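Local coordinates for oxysterol-binding protein homolog 1 (Saccharomyces cerevisiae, PDB 5H28) that transfers sterols and other lipids between membranes without vesicles and is targeted to the nucleus-vacuole junction by its ankyrin repeats, which this fragment holds, at residues L9-R14 and Y47-P53; I60-V65 and H76-N80; L90-Y95 and L121-C127. One frame throughout, in Å; residues are numbered along the deposited sequence.

Interaction 1: L9-R14 and Y47-P53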
# COMPACT_ATOMS: atom_id res chain seq x y z
N LEU A 9 -19.35 -20.35 12.70
CA LEU A 9 -17.97 -20.12 12.30
C LEU A 9 -17.05 -20.02 13.51
O LEU A 9 -15.97 -20.61 13.53
CB LEU A 9 -17.87 -18.86 11.44
CG LEU A 9 -16.47 -18.46 10.99
CD1 LEU A 9 -15.84 -19.62 10.23
CD2 LEU A 9 -16.54 -17.22 10.10
N LEU A 10 -17.47 -19.26 14.52
CA LEU A 10 -16.66 -19.10 15.72
C LEU A 10 -16.44 -20.44 16.41
O LEU A 10 -15.36 -20.70 16.94
CB LEU A 10 -17.32 -18.11 16.68
CG LEU A 10 -17.15 -16.64 16.31
CD1 LEU A 10 -18.11 -15.78 17.12
CD2 LEU A 10 -15.71 -16.22 16.56
N ASP A 11 -17.45 -21.31 16.39
CA ASP A 11 -17.35 -22.61 17.03
C ASP A 11 -16.27 -23.45 16.36
O ASP A 11 -15.45 -24.09 17.02
CB ASP A 11 -18.70 -23.33 16.98
CG ASP A 11 -18.75 -24.56 17.87
OD1 ASP A 11 -18.45 -24.43 19.08
OD2 ASP A 11 -19.09 -25.65 17.38
N ALA A 12 -16.27 -23.44 15.03
CA ALA A 12 -15.28 -24.20 14.27
C ALA A 12 -13.88 -23.62 14.46
O ALA A 12 -12.90 -24.36 14.60
CB ALA A 12 -15.65 -24.19 12.78
N LEU A 13 -13.78 -22.29 14.49
CA LEU A 13 -12.49 -21.65 14.66
C LEU A 13 -11.89 -21.95 16.03
O LEU A 13 -10.69 -22.19 16.15
CB LEU A 13 -12.61 -20.14 14.44
CG LEU A 13 -12.91 -19.71 13.00
CD1 LEU A 13 -13.25 -18.23 12.96
CD2 LEU A 13 -11.71 -19.99 12.11
N ARG A 14 -12.72 -21.94 17.07
CA ARG A 14 -12.23 -22.22 18.42
C ARG A 14 -11.70 -23.64 18.53
O ARG A 14 -10.74 -23.90 19.25
CB ARG A 14 -13.33 -22.01 19.47
CG ARG A 14 -13.79 -20.57 19.61
CD ARG A 14 -14.54 -20.37 20.92
NE ARG A 14 -15.21 -19.08 20.98
CZ ARG A 14 -16.39 -18.83 20.43
NH1 ARG A 14 -16.93 -17.62 20.52
NH2 ARG A 14 -17.05 -19.79 19.80
N TYR A 47 -12.39 -12.91 12.96
CA TYR A 47 -12.78 -13.87 13.98
C TYR A 47 -11.68 -14.88 14.27
O TYR A 47 -11.51 -15.30 15.41
CB TYR A 47 -14.08 -14.58 13.58
CG TYR A 47 -15.27 -13.64 13.50
CD1 TYR A 47 -15.53 -12.73 14.52
CD2 TYR A 47 -16.12 -13.67 12.40
CE1 TYR A 47 -16.62 -11.86 14.44
CE2 TYR A 47 -17.21 -12.80 12.31
CZ TYR A 47 -17.45 -11.90 13.34
OH TYR A 47 -18.52 -11.03 13.27
N ALA A 48 -10.93 -15.27 13.25
CA ALA A 48 -9.86 -16.23 13.45
C ALA A 48 -8.76 -15.61 14.30
O ALA A 48 -8.20 -16.28 15.17
CB ALA A 48 -9.30 -16.67 12.11
N VAL A 49 -8.45 -14.34 14.05
CA VAL A 49 -7.43 -13.66 14.83
C VAL A 49 -7.84 -13.61 16.30
O VAL A 49 -6.99 -13.65 17.19
CB VAL A 49 -7.20 -12.22 14.31
CG1 VAL A 49 -6.37 -11.41 15.31
CG2 VAL A 49 -6.49 -12.27 12.97
N GLN A 50 -9.14 -13.56 16.55
CA GLN A 50 -9.62 -13.49 17.92
C GLN A 50 -9.66 -14.82 18.68
O GLN A 50 -9.45 -14.84 19.89
CB GLN A 50 -11.02 -12.87 17.97
CG GLN A 50 -11.07 -11.43 17.51
CD GLN A 50 -12.39 -10.77 17.82
OE1 GLN A 50 -13.45 -11.24 17.41
NE2 GLN A 50 -12.34 -9.66 18.55
N VAL A 51 -9.90 -15.92 17.98
CA VAL A 51 -10.03 -17.20 18.67
C VAL A 51 -9.23 -18.41 18.21
O VAL A 51 -9.05 -19.36 18.97
CB VAL A 51 -11.52 -17.65 18.70
CG1 VAL A 51 -12.41 -16.49 19.12
CG2 VAL A 51 -11.94 -18.18 17.33
N ALA A 52 -8.74 -18.39 16.97
CA ALA A 52 -8.04 -19.55 16.42
C ALA A 52 -6.53 -19.65 16.59
O ALA A 52 -5.85 -18.66 16.81
CB ALA A 52 -8.39 -19.67 14.93
N PRO A 53 -6.00 -20.88 16.50
CA PRO A 53 -4.56 -21.14 16.63
C PRO A 53 -3.84 -20.59 15.40
O PRO A 53 -4.45 -20.43 14.34
CB PRO A 53 -4.48 -22.66 16.68
CG PRO A 53 -5.80 -23.07 17.24
CD PRO A 53 -6.75 -22.15 16.50
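Leu13 and Tyr47 both swing CG away from their own carbonyl (chi1 -69° and -64°), and these torsions send the two side chains into the groove between helix 2-15 and helix 44-51. Leu13 sets its two methyls against the Tyr47-Ala48 step of the second helix. Its CD1 rests on Tyr47 CB at 3.8 Å, close to the backbone N of Ala48, while CD2 lies 4.1 Å from Ala48 CB. Leu10 approaches the tyrosine one turn earlier: its CD2 sits 3.8 Å from Tyr47 CB and also lies near CG and CD1, approaching the ring obliquely. Leu9 adds a looser contact of CD2 with the ring.

Val51 is shared between three residues of the first helix. Its CG1 faces Leu10 CD2 at 4.2 Å. The other methyl, CG2, touches both Leu13 and Arg14, 3.6 Å from Leu13 CB and 3.8 Å from Arg14 CG, so that the aliphatic stem of the exposed arginine covers the outer edge of the contact. Where helix 44-51 gives out, Ala52 brings its CB to 3.6 Å from Leu13 O, with the Pro53 ring alongside.

The two segments share no hydrogen bond; dispersion and the burial of leucine and valine methyls hold the pair together. Leu13 also touches Leu21 and Val56, which ties the contact to the neighbouring helices 18-28 and 54-64. The axes of the segments 9-14 and 47-51 approach to 9.3 Å, with their directions 45° apart, and on the far side of helix 44-51 Val49 packs on helix 89-95. Such side-by-side stacking of short helices, layer upon layer, is the construction of an ankyrin-repeat solenoid, here at the N-terminal end of the domain.

Interaction 2: I60-V65 and H76-N80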
# COMPACT_ATOMS: atom_id res chain seq x y z
N ILE A 60 -5.83 -20.14 6.52
CA ILE A 60 -6.85 -19.27 5.96
C ILE A 60 -6.22 -18.28 4.99
O ILE A 60 -6.69 -18.09 3.87
CB ILE A 60 -7.58 -18.49 7.08
CG1 ILE A 60 -8.49 -19.43 7.87
CG2 ILE A 60 -8.39 -17.34 6.48
CD1 ILE A 60 -9.12 -18.79 9.09
N VAL A 61 -5.13 -17.65 5.42
CA VAL A 61 -4.45 -16.67 4.59
C VAL A 61 -3.81 -17.27 3.34
O VAL A 61 -3.97 -16.74 2.24
CB VAL A 61 -3.38 -15.91 5.41
CG1 VAL A 61 -2.52 -15.05 4.48
CG2 VAL A 61 -4.06 -15.03 6.45
N HIS A 62 -3.10 -18.39 3.49
CA HIS A 62 -2.45 -19.00 2.35
C HIS A 62 -3.42 -19.63 1.35
O HIS A 62 -3.12 -19.73 0.17
CB HIS A 62 -1.43 -20.04 2.81
CG HIS A 62 -0.20 -19.43 3.42
ND1 HIS A 62 0.57 -18.49 2.77
CD2 HIS A 62 0.38 -19.63 4.62
CE1 HIS A 62 1.58 -18.14 3.55
NE2 HIS A 62 1.49 -18.81 4.68
N HIS A 63 -4.59 -20.04 1.83
CA HIS A 63 -5.60 -20.65 0.97
C HIS A 63 -6.50 -19.68 0.23
O HIS A 63 -6.75 -19.84 -0.97
CB HIS A 63 -6.52 -21.58 1.76
CG HIS A 63 -6.00 -22.97 1.95
ND1 HIS A 63 -5.01 -23.27 2.87
CD2 HIS A 63 -6.33 -24.13 1.35
CE1 HIS A 63 -4.76 -24.57 2.82
NE2 HIS A 63 -5.54 -25.11 1.91
N TRP A 64 -6.97 -18.65 0.93
CA TRP A 64 -7.95 -17.75 0.35
C TRP A 64 -7.68 -16.27 0.12
O TRP A 64 -8.61 -15.51 -0.15
CB TRP A 64 -9.24 -17.91 1.15
CG TRP A 64 -9.65 -19.36 1.22
CD1 TRP A 64 -9.73 -20.23 0.18
CD2 TRP A 64 -10.04 -20.10 2.39
NE1 TRP A 64 -10.14 -21.46 0.62
CE2 TRP A 64 -10.33 -21.41 1.97
CE3 TRP A 64 -10.16 -19.78 3.75
CZ2 TRP A 64 -10.75 -22.41 2.86
CZ3 TRP A 64 -10.58 -20.77 4.64
CH2 TRP A 64 -10.86 -22.07 4.18
N VAL A 65 -6.42 -15.84 0.20
CA VAL A 65 -6.09 -14.44 0.00
C VAL A 65 -5.52 -14.10 -1.38
O VAL A 65 -5.96 -13.13 -2.01
CB VAL A 65 -5.12 -13.94 1.11
CG1 VAL A 65 -4.60 -12.55 0.79
CG2 VAL A 65 -5.85 -13.92 2.45
N HIS A 76 -11.98 -13.96 -2.62
CA HIS A 76 -10.62 -13.66 -2.22
C HIS A 76 -10.69 -12.74 -1.02
O HIS A 76 -11.01 -11.56 -1.12
CB HIS A 76 -9.84 -13.02 -3.37
CG HIS A 76 -9.41 -14.01 -4.41
ND1 HIS A 76 -10.05 -14.14 -5.62
CD2 HIS A 76 -8.45 -14.96 -4.38
CE1 HIS A 76 -9.51 -15.14 -6.30
NE2 HIS A 76 -8.53 -15.65 -5.57
N LEU A 77 -10.40 -13.32 0.14
CA LEU A 77 -10.42 -12.59 1.39
C LEU A 77 -9.43 -11.45 1.36
O LEU A 77 -8.30 -11.59 0.87
CB LEU A 77 -10.12 -13.53 2.56
CG LEU A 77 -11.06 -14.73 2.66
CD1 LEU A 77 -10.69 -15.55 3.89
CD2 LEU A 77 -12.51 -14.27 2.74
N ASP A 78 -9.87 -10.30 1.87
CA ASP A 78 -9.06 -9.10 1.92
C ASP A 78 -8.29 -9.09 3.24
O ASP A 78 -8.89 -9.07 4.31
CB ASP A 78 -9.96 -7.87 1.83
CG ASP A 78 -9.19 -6.58 1.68
OD1 ASP A 78 -7.95 -6.59 1.87
OD2 ASP A 78 -9.83 -5.55 1.37
N LEU A 79 -6.97 -9.12 3.16
CA LEU A 79 -6.14 -9.11 4.35
C LEU A 79 -6.38 -7.81 5.12
O LEU A 79 -6.17 -7.75 6.33
CB LEU A 79 -4.67 -9.23 3.95
CG LEU A 79 -3.72 -9.96 4.89
CD1 LEU A 79 -4.24 -11.36 5.16
CD2 LEU A 79 -2.34 -10.01 4.25
N ASN A 80 -6.83 -6.79 4.41
CA ASN A 80 -7.07 -5.48 4.99
C ASN A 80 -8.55 -5.11 5.13
O ASN A 80 -8.90 -3.93 5.17
CB ASN A 80 -6.34 -4.43 4.15
CG ASN A 80 -4.91 -4.83 3.88
OD1 ASN A 80 -4.12 -5.01 4.81
ND2 ASN A 80 -4.56 -5.00 2.61
O HOH W 1 -6.83 -10.51 -1.37
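Leu77 lays its CD1 methyl over the last turn of helix 54-64, overlapping Trp64 CB at 3.9 Å and Ile60 CG2 at the same distance. The indole leads away from residues 76-80 and packs among Phe18, Leu25, Thr71 and Leu73. Backbone polarity fixes the leucine in place. Leu77 N donates to Trp64 O over 2.8 Å, with a bent N-H...O angle of 141° and the donor tilted 19° from the carbonyl plane. The same oxygen is approached by His76 CA, 3.4 Å away, in a CA-H...O contact.

In ankyrin repeats the second helix of a helical pair is followed by a long loop that leads to the next pair, and residues 76-80 belong to such a connection, between helix 54-64 and helix 89-95. Their return along the end of the helix covers its apolar side with alternate residues, Leu77 and Leu79. The Leu79 side chain crosses those of Val61 and Val65 at about a right angle, its CD1 touching Val61 CG2 at 3.9 Å and Val65 CG2 at 4.1 Å, while its other neighbours include Leu45 and Leu105 from the flanking helices.

A water bridges the two segments beyond the apolar row, donating to Val65 O at 2.8 Å and to Leu77 O at 2.9 Å. Further bonds brace residues 76-80. His76 NE2 bonds to Asn69 O; Asp78 OD1 takes the backbone N of Asn80 in an Asx turn, and the Asn80 side chain bonds through ND2 to Thr110 O and through OD1 to Asn112 N.

Interaction 3: L90-Y95 and L121-C127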
# COMPACT_ATOMS: atom_id res chain seq x y z
N LEU A 90 -5.24 -6.84 11.38
CA LEU A 90 -4.01 -6.38 12.03
C LEU A 90 -4.33 -5.54 13.26
O LEU A 90 -3.64 -5.64 14.27
CB LEU A 90 -3.15 -5.58 11.04
CG LEU A 90 -1.77 -5.15 11.53
CD1 LEU A 90 -0.89 -6.37 11.79
CD2 LEU A 90 -1.13 -4.25 10.48
N HIS A 91 -5.37 -4.70 13.18
CA HIS A 91 -5.77 -3.89 14.33
C HIS A 91 -6.18 -4.80 15.47
O HIS A 91 -5.81 -4.58 16.63
CB HIS A 91 -6.98 -3.01 14.01
CG HIS A 91 -6.67 -1.77 13.23
ND1 HIS A 91 -6.61 -1.75 11.85
CD2 HIS A 91 -6.47 -0.49 13.63
CE1 HIS A 91 -6.40 -0.52 11.44
NE2 HIS A 91 -6.31 0.27 12.49
N ILE A 92 -6.96 -5.82 15.15
CA ILE A 92 -7.45 -6.76 16.14
C ILE A 92 -6.30 -7.55 16.76
O ILE A 92 -6.24 -7.73 17.97
CB ILE A 92 -8.49 -7.74 15.52
CG1 ILE A 92 -9.65 -6.95 14.90
CG2 ILE A 92 -8.99 -8.71 16.57
CD1 ILE A 92 -10.41 -6.05 15.85
N ALA A 93 -5.38 -8.02 15.92
CA ALA A 93 -4.25 -8.79 16.40
C ALA A 93 -3.36 -7.96 17.32
O ALA A 93 -2.88 -8.46 18.34
CB ALA A 93 -3.44 -9.32 15.22
N ALA A 94 -3.13 -6.71 16.95
CA ALA A 94 -2.29 -5.82 17.75
C ALA A 94 -2.93 -5.55 19.11
O ALA A 94 -2.28 -5.63 20.14
CB ALA A 94 -2.07 -4.51 17.01
N TYR A 95 -4.22 -5.23 19.10
CA TYR A 95 -4.90 -4.95 20.35
C TYR A 95 -4.95 -6.16 21.28
O TYR A 95 -4.80 -6.02 22.49
CB TYR A 95 -6.33 -4.46 20.09
CG TYR A 95 -7.06 -4.14 21.37
CD1 TYR A 95 -6.68 -3.05 22.16
CD2 TYR A 95 -8.07 -4.97 21.84
CE1 TYR A 95 -7.29 -2.80 23.38
CE2 TYR A 95 -8.69 -4.73 23.06
CZ TYR A 95 -8.29 -3.65 23.83
OH TYR A 95 -8.89 -3.43 25.05
N LEU A 121 -7.07 5.55 14.02
CA LEU A 121 -5.89 4.87 14.53
C LEU A 121 -5.35 3.79 13.61
O LEU A 121 -6.12 3.08 12.94
CB LEU A 121 -6.21 4.22 15.88
CG LEU A 121 -6.60 5.16 17.02
CD1 LEU A 121 -7.16 4.36 18.19
CD2 LEU A 121 -5.39 5.97 17.43
N GLN A 122 -4.03 3.67 13.58
CA GLN A 122 -3.37 2.63 12.80
C GLN A 122 -3.24 1.45 13.75
O GLN A 122 -3.32 1.62 14.97
CB GLN A 122 -1.98 3.07 12.34
CG GLN A 122 -1.99 3.98 11.14
CD GLN A 122 -0.59 4.35 10.68
OE1 GLN A 122 0.33 3.53 10.74
NE2 GLN A 122 -0.43 5.58 10.21
N ALA A 123 -3.04 0.26 13.21
CA ALA A 123 -2.92 -0.94 14.04
C ALA A 123 -1.85 -0.81 15.12
O ALA A 123 -2.06 -1.24 16.25
CB ALA A 123 -2.63 -2.15 13.16
N ILE A 124 -0.71 -0.22 14.78
CA ILE A 124 0.36 -0.09 15.77
C ILE A 124 -0.07 0.69 17.01
O ILE A 124 0.42 0.42 18.11
CB ILE A 124 1.63 0.57 15.15
CG1 ILE A 124 2.76 0.58 16.18
CG2 ILE A 124 1.31 1.97 14.64
CD1 ILE A 124 4.10 1.02 15.62
N GLU A 125 -0.99 1.62 16.83
CA GLU A 125 -1.48 2.43 17.94
C GLU A 125 -2.48 1.67 18.82
O GLU A 125 -2.90 2.18 19.86
CB GLU A 125 -2.15 3.70 17.42
CG GLU A 125 -1.27 4.54 16.52
CD GLU A 125 -2.01 5.74 15.98
OE1 GLU A 125 -2.14 6.75 16.71
OE2 GLU A 125 -2.47 5.67 14.83
N MET A 126 -2.86 0.47 18.39
CA MET A 126 -3.80 -0.34 19.16
C MET A 126 -3.06 -1.16 20.21
O MET A 126 -3.67 -1.71 21.13
CB MET A 126 -4.55 -1.31 18.24
CG MET A 126 -5.36 -0.66 17.13
SD MET A 126 -6.81 0.24 17.71
CE MET A 126 -7.93 -1.13 18.09
N CYS A 127 -1.74 -1.25 20.08
CA CYS A 127 -0.92 -2.03 21.01
C CYS A 127 -0.87 -1.52 22.44
O CYS A 127 -0.61 -0.34 22.68
CB CYS A 127 0.52 -2.13 20.51
SG CYS A 127 0.77 -3.03 18.98
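His91 points NE2 at Leu121 O and donates a hydrogen bond of 2.9 Å, nearly straight at 162° and lying in the plane of the imidazole. This is the histidine of the Thr-Pro-Leu-His motif of ankyrin repeats, which begins at Thr88 and here opens helix 89-95. Ala123 covers one face of the ring, its CB 4.1 Å from the ring centroid in a CH-pi contact. Met126 stays at the edge: CG lies 3.7 Å from His91 CD2, and the bent side chain carries SD round the rim rather than over a face.

Around this centre lie apolar contacts and backbone carbonyls. Leu90 CG presses on Ala123 CB at 3.5 Å, while Ala94 CB meets both Ala123 O and Cys127 SG. Tyr95 turns its ring edge to Met126 O.

Further out, the histidine and the turn are themselves held. Thr88 OG1 bonds to His91 ND1, so both imidazole nitrogens are engaged and the ring cannot easily rotate. The irregular helical turn at 123-126 is tied to its own start, for Glu125 OE2, met from above the carboxylate plane, accepts from Gln122 N at 2.8 Å.

How the interactions relate
The three contacts show one solenoid held together by different means. Interaction 2 is the most buried; interactions 1 and 3 each run from core to surface. Interaction 1 pairs two regular helices with apolar groups alone. In interaction 2 the loop's own amide bonds to a carbonyl at the helix end and a water joins two further carbonyls, while in interaction 3 a histidine side chain of the helix reaches a loop carbonyl. Helix 44-51 links interactions 1 and 3, since Val49 and Gln50 pack on Ile92 and Val49 also on Ala93. It meets interaction 2 through Ala48 CB, 3.7 Å from Ile60 CD1. Interactions 2 and 3 do not touch, their nearest atoms lying about 5 Å apart.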